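Local coordinates for protein precorrin-6Y C5,15-methyltransferase (Corynebacterium diphtheriae, PDB 3HM2) that probably transfers methyl groups from S-adenosyl-L-methionine in cobalamin biosynthesis, this chain being the C-terminal AdoMet-dependent methyltransferase domain of a longer precorrin-6Y C5,15-methyltransferase, at residues E56-E59 and E60-E63; G108-A111 and A112-R116. All blocks are in the same frame, centred on the assembly; numbering follows the deposited sequence.

Interaction 1: residues E56-E59 and E60-E63; sequences EISE and ERRE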
loop_
_atom_site.group_PDB
_atom_site.type_symbol
_atom_site.label_atom_id
_atom_site.label_comp_id
_atom_site.label_asym_id
_atom_site.label_seq_id
_atom_site.Cartn_x
_atom_site.Cartn_y
_atom_site.Cartn_z
ATOM N N GLU A 56 -24.320 -21.558 7.806
ATOM C CA GLU A 56 -23.205 -22.465 7.537
ATOM C C GLU A 56 -23.708 -23.784 6.923
ATOM O O GLU A 56 -24.684 -24.372 7.380
ATOM C CB GLU A 56 -22.416 -22.724 8.834
ATOM C CG GLU A 56 -21.417 -23.878 8.795
ATOM C CD GLU A 56 -20.263 -23.643 7.845
ATOM O OE1 GLU A 56 -19.651 -22.555 7.921
ATOM O OE2 GLU A 56 -19.962 -24.541 7.016
ATOM N N ILE A 57 -23.032 -24.251 5.884
ATOM C CA ILE A 57 -23.416 -25.496 5.227
ATOM C C ILE A 57 -23.094 -26.776 6.028
ATOM O O ILE A 57 -23.926 -27.707 6.065
ATOM C CB ILE A 57 -22.799 -25.555 3.819
ATOM C CG1 ILE A 57 -22.256 -26.958 3.525
ATOM C CG2 ILE A 57 -21.699 -24.493 3.684
ATOM C CD1 ILE A 57 -21.326 -27.032 2.319
ATOM N N SER A 58 -21.913 -26.799 6.670
ATOM C CA SER A 58 -21.331 -27.996 7.334
ATOM C C SER A 58 -22.013 -28.363 8.650
ATOM O O SER A 58 -22.057 -27.534 9.548
ATOM C CB SER A 58 -19.835 -27.750 7.604
ATOM O OG SER A 58 -19.187 -28.830 8.261
ATOM N N GLU A 59 -22.529 -29.588 8.799
ATOM C CA GLU A 59 -23.129 -29.925 10.094
ATOM C C GLU A 59 -22.090 -29.737 11.207
ATOM O O GLU A 59 -22.415 -29.190 12.250
ATOM C CB GLU A 59 -23.863 -31.293 10.138
ATOM C CG GLU A 59 -23.088 -32.515 9.648
ATOM C CD GLU A 59 -23.832 -33.838 9.885
ATOM O OE1 GLU A 59 -23.170 -34.902 9.926
ATOM O OE2 GLU A 59 -25.075 -33.810 10.038
ATOM N N GLU A 60 -20.835 -30.110 10.942
ATOM C CA GLU A 60 -19.751 -30.046 11.940
ATOM C C GLU A 60 -19.295 -28.601 12.275
ATOM O O GLU A 60 -18.873 -28.315 13.408
ATOM C CB GLU A 60 -18.538 -30.923 11.522
ATOM C CG GLU A 60 -18.838 -32.030 10.491
ATOM C CD GLU A 60 -19.792 -33.113 11.013
ATOM O OE1 GLU A 60 -19.649 -33.534 12.180
ATOM O OE2 GLU A 60 -20.680 -33.555 10.250
ATOM N N ARG A 61 -19.375 -27.701 11.294
ATOM C CA ARG A 61 -19.021 -26.299 11.517
ATOM C C ARG A 61 -20.122 -25.529 12.276
ATOM O O ARG A 61 -19.811 -24.609 13.042
ATOM C CB ARG A 61 -18.663 -25.593 10.201
ATOM C CG ARG A 61 -17.348 -26.060 9.531
ATOM C CD ARG A 61 -16.794 -24.970 8.641
ATOM N NE ARG A 61 -15.472 -25.239 8.066
ATOM C CZ ARG A 61 -14.353 -24.590 8.402
ATOM N NH1 ARG A 61 -14.370 -23.649 9.346
ATOM N NH2 ARG A 61 -13.209 -24.893 7.799
ATOM N N ARG A 62 -21.398 -25.889 12.061
ATOM C CA ARG A 62 -22.515 -25.261 12.794
ATOM C C ARG A 62 -22.411 -25.616 14.275
ATOM O O ARG A 62 -22.720 -24.790 15.145
ATOM C CB ARG A 62 -23.891 -25.704 12.272
ATOM C CG ARG A 62 -24.271 -25.180 10.885
ATOM C CD ARG A 62 -25.781 -25.350 10.555
ATOM N NE ARG A 62 -26.243 -26.728 10.325
ATOM C CZ ARG A 62 -25.905 -27.496 9.281
ATOM N NH1 ARG A 62 -25.073 -27.046 8.352
ATOM N NH2 ARG A 62 -26.382 -28.732 9.164
ATOM N N GLU A 63 -21.973 -26.849 14.547
ATOM C CA GLU A 63 -21.800 -27.356 15.915
ATOM C C GLU A 63 -20.721 -26.580 16.698
ATOM O O GLU A 63 -20.805 -26.453 17.921
ATOM C CB GLU A 63 -21.507 -28.879 15.924
ATOM C CG GLU A 63 -22.745 -29.803 15.847
ATOM C CD GLU A 63 -22.395 -31.294 15.926
ATOM O OE1 GLU A 63 -21.358 -31.646 16.532
ATOM O OE2 GLU A 63 -23.164 -32.116 15.381
#
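An N-cap at the start of helix 59-70 joins the loop after strand 50-55 to the first helical turn: S58 OG accepts from R61 N at 3.2 Å. With OG anti to its own backbone N (chi1 179°), the hydroxyl turns to the helix start, while S58 O takes R62 N at 3.1 Å almost in line with the carbonyl. R62 folds back over the loop, its chain bent at chi3 (-70°), and NH1 reaches two carbonyls at the guanidinium edge. Its bond to I57 O, though short, is weak, and that to E56 O is less certain; E59 CA lies over one guanidinium face, toward its rim. E56, bent at chi2 (66°), brings OE2 to S58 N at 3.0 Å, using the anti lone pair, while its CD rests 3.5 Å from R61 CB. OE1 has a weak hydrogen bond with S36 OG. E59 and E60 run side by side with like-charged oxygens close together. In structures of this protein E59 and E63 bind calcium, and E60 and E63 magnesium, though no metal is bound to this chain here. An acidic residue just after the second strand is characteristic of Rossmann-like AdoMet-dependent methyltransferases, where it commonly meets the cofactor ribose.

Interaction 2: residues G108-A111 and A112-R116; sequences GVFA and AAWKR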
loop_
_atom_site.group_PDB
_atom_site.type_symbol
_atom_site.label_atom_id
_atom_site.label_comp_id
_atom_site.label_asym_id
_atom_site.label_seq_id
_atom_site.Cartn_x
_atom_site.Cartn_y
_atom_site.Cartn_z
ATOM N N GLY A 108 -26.275 -16.905 -6.375
ATOM C CA GLY A 108 -27.595 -16.654 -5.815
ATOM C C GLY A 108 -27.654 -15.972 -4.469
ATOM O O GLY A 108 -28.626 -15.289 -4.156
ATOM N N VAL A 109 -26.611 -16.158 -3.673
ATOM C CA VAL A 109 -26.622 -15.739 -2.271
ATOM C C VAL A 109 -27.044 -14.284 -2.094
ATOM O O VAL A 109 -27.858 -13.973 -1.233
ATOM C CB VAL A 109 -25.235 -15.936 -1.606
ATOM C CG1 VAL A 109 -25.278 -15.518 -0.160
ATOM C CG2 VAL A 109 -24.785 -17.372 -1.740
ATOM N N PHE A 110 -26.497 -13.401 -2.922
ATOM C CA PHE A 110 -26.726 -11.977 -2.755
ATOM C C PHE A 110 -28.132 -11.515 -3.114
ATOM O O PHE A 110 -28.828 -10.954 -2.271
ATOM C CB PHE A 110 -25.692 -11.127 -3.506
ATOM C CG PHE A 110 -26.013 -9.649 -3.488
ATOM C CD1 PHE A 110 -25.508 -8.825 -2.484
ATOM C CD2 PHE A 110 -26.863 -9.097 -4.454
ATOM C CE1 PHE A 110 -25.824 -7.482 -2.462
ATOM C CE2 PHE A 110 -27.190 -7.751 -4.444
ATOM C CZ PHE A 110 -26.668 -6.939 -3.458
ATOM N N ALA A 111 -28.547 -11.714 -4.358
ATOM C CA ALA A 111 -29.869 -11.255 -4.748
ATOM C C ALA A 111 -30.824 -11.768 -3.692
ATOM O O ALA A 111 -31.620 -11.026 -3.130
ATOM C CB ALA A 111 -30.231 -11.764 -6.121
ATOM N N ALA A 112 -30.686 -13.039 -3.365
ATOM C CA ALA A 112 -31.449 -13.603 -2.271
ATOM C C ALA A 112 -31.234 -12.825 -0.951
ATOM O O ALA A 112 -32.146 -12.184 -0.436
ATOM C CB ALA A 112 -31.075 -15.047 -2.103
ATOM N N ALA A 113 -30.039 -12.876 -0.388
ATOM C CA ALA A 113 -29.806 -12.093 0.815
ATOM C C ALA A 113 -30.513 -10.753 0.662
ATOM O O ALA A 113 -31.157 -10.277 1.582
ATOM C CB ALA A 113 -28.319 -11.891 1.052
ATOM N N TRP A 114 -30.426 -10.179 -0.535
ATOM C CA TRP A 114 -30.791 -8.788 -0.767
ATOM C C TRP A 114 -32.290 -8.511 -0.727
ATOM O O TRP A 114 -32.742 -7.526 -0.130
ATOM C CB TRP A 114 -30.228 -8.352 -2.103
ATOM C CG TRP A 114 -30.469 -6.928 -2.453
ATOM C CD1 TRP A 114 -31.238 -6.460 -3.473
ATOM C CD2 TRP A 114 -29.911 -5.782 -1.810
ATOM N NE1 TRP A 114 -31.202 -5.087 -3.504
ATOM C CE2 TRP A 114 -30.390 -4.645 -2.498
ATOM C CE3 TRP A 114 -29.050 -5.602 -0.728
ATOM C CZ2 TRP A 114 -30.036 -3.350 -2.138
ATOM C CZ3 TRP A 114 -28.691 -4.310 -0.375
ATOM C CH2 TRP A 114 -29.185 -3.202 -1.078
ATOM N N LYS A 115 -33.056 -9.376 -1.376
ATOM C CA LYS A 115 -34.502 -9.223 -1.417
ATOM C C LYS A 115 -35.021 -9.049 0.017
ATOM O O LYS A 115 -36.093 -8.463 0.253
ATOM C CB LYS A 115 -35.141 -10.456 -2.077
ATOM C CG LYS A 115 -35.481 -11.575 -1.064
ATOM C CD LYS A 115 -35.533 -12.987 -1.654
ATOM C CE LYS A 115 -34.435 -13.903 -1.087
ATOM N NZ LYS A 115 -34.757 -14.510 0.227
ATOM N N ARG A 116 -34.249 -9.551 0.979
ATOM C CA ARG A 116 -34.740 -9.667 2.342
ATOM C C ARG A 116 -34.493 -8.377 3.126
ATOM O O ARG A 116 -35.079 -8.159 4.191
ATOM C CB ARG A 116 -34.144 -10.897 3.043
ATOM C CG ARG A 116 -34.504 -12.241 2.416
ATOM C CD ARG A 116 -35.975 -12.619 2.629
ATOM N NE ARG A 116 -36.351 -12.470 4.036
ATOM C CZ ARG A 116 -36.539 -13.475 4.886
ATOM N NH1 ARG A 116 -36.424 -14.738 4.485
ATOM N NH2 ARG A 116 -36.851 -13.208 6.144
#
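F110 and W114, one helical turn apart on helix 109-115, lay their rings side by side in a near-parallel pair. The planes differ by 14°, but they are slid so far that the phenyl and the five-membered ring barely overlap, with centroids 5.0 Å apart. Contact is therefore made by the far end of the phenyl: F110 CZ sits over one indole face, toward its rim, 3.8 Å from W114 CD2. In return W114 CB stands over a face of the F110 ring, a CH-pi contact 4.1 Å from the ring centroid. Both side chains hold CG anti to the backbone N (chi1 173° for F110, -177° for W114), which sends the two rings off the helix in the same direction. The indole also makes a cation-pi contact with K177, and its ring meets that of F143 in helix 130-143 at an inclined angle. A113 CB lies 3.1 Å from V109 O. Backbone bonds join the turns, A112 N to G108 O at 3.2 Å and K115 N to A111 O at 2.8 Å, with G108 as N-cap. The chemistry implies a two-sided helix, dispersion and CH-pi contacts gathering aromatic groups on one side, while on another V109 and A113 meet I32 of strand 27-32, V109 and A112 touch the loop residue P85, and A112 and A113 touch F88.

Both interactions are local and lie toward the surface, in different helices of the same alpha/beta domain; their centres are about 21 Å apart and their nearest atoms about 9 Å, without touching. Interaction 1 is polar, spanning the loop after strand 50-55 and the start of helix 59-70, with no buried residue and with acidic side chains known to bind metal. Interaction 2 stays on helix 109-115, away from the annotated sites, and is largely aromatic and aliphatic; A113 is its one buried residue. Each includes an N-cap position, S58 with a side-chain capping bond and G108 without a side chain. Strand 27-32, beside strand 50-55 in the sheet, touches interaction 2 through I32 and W30.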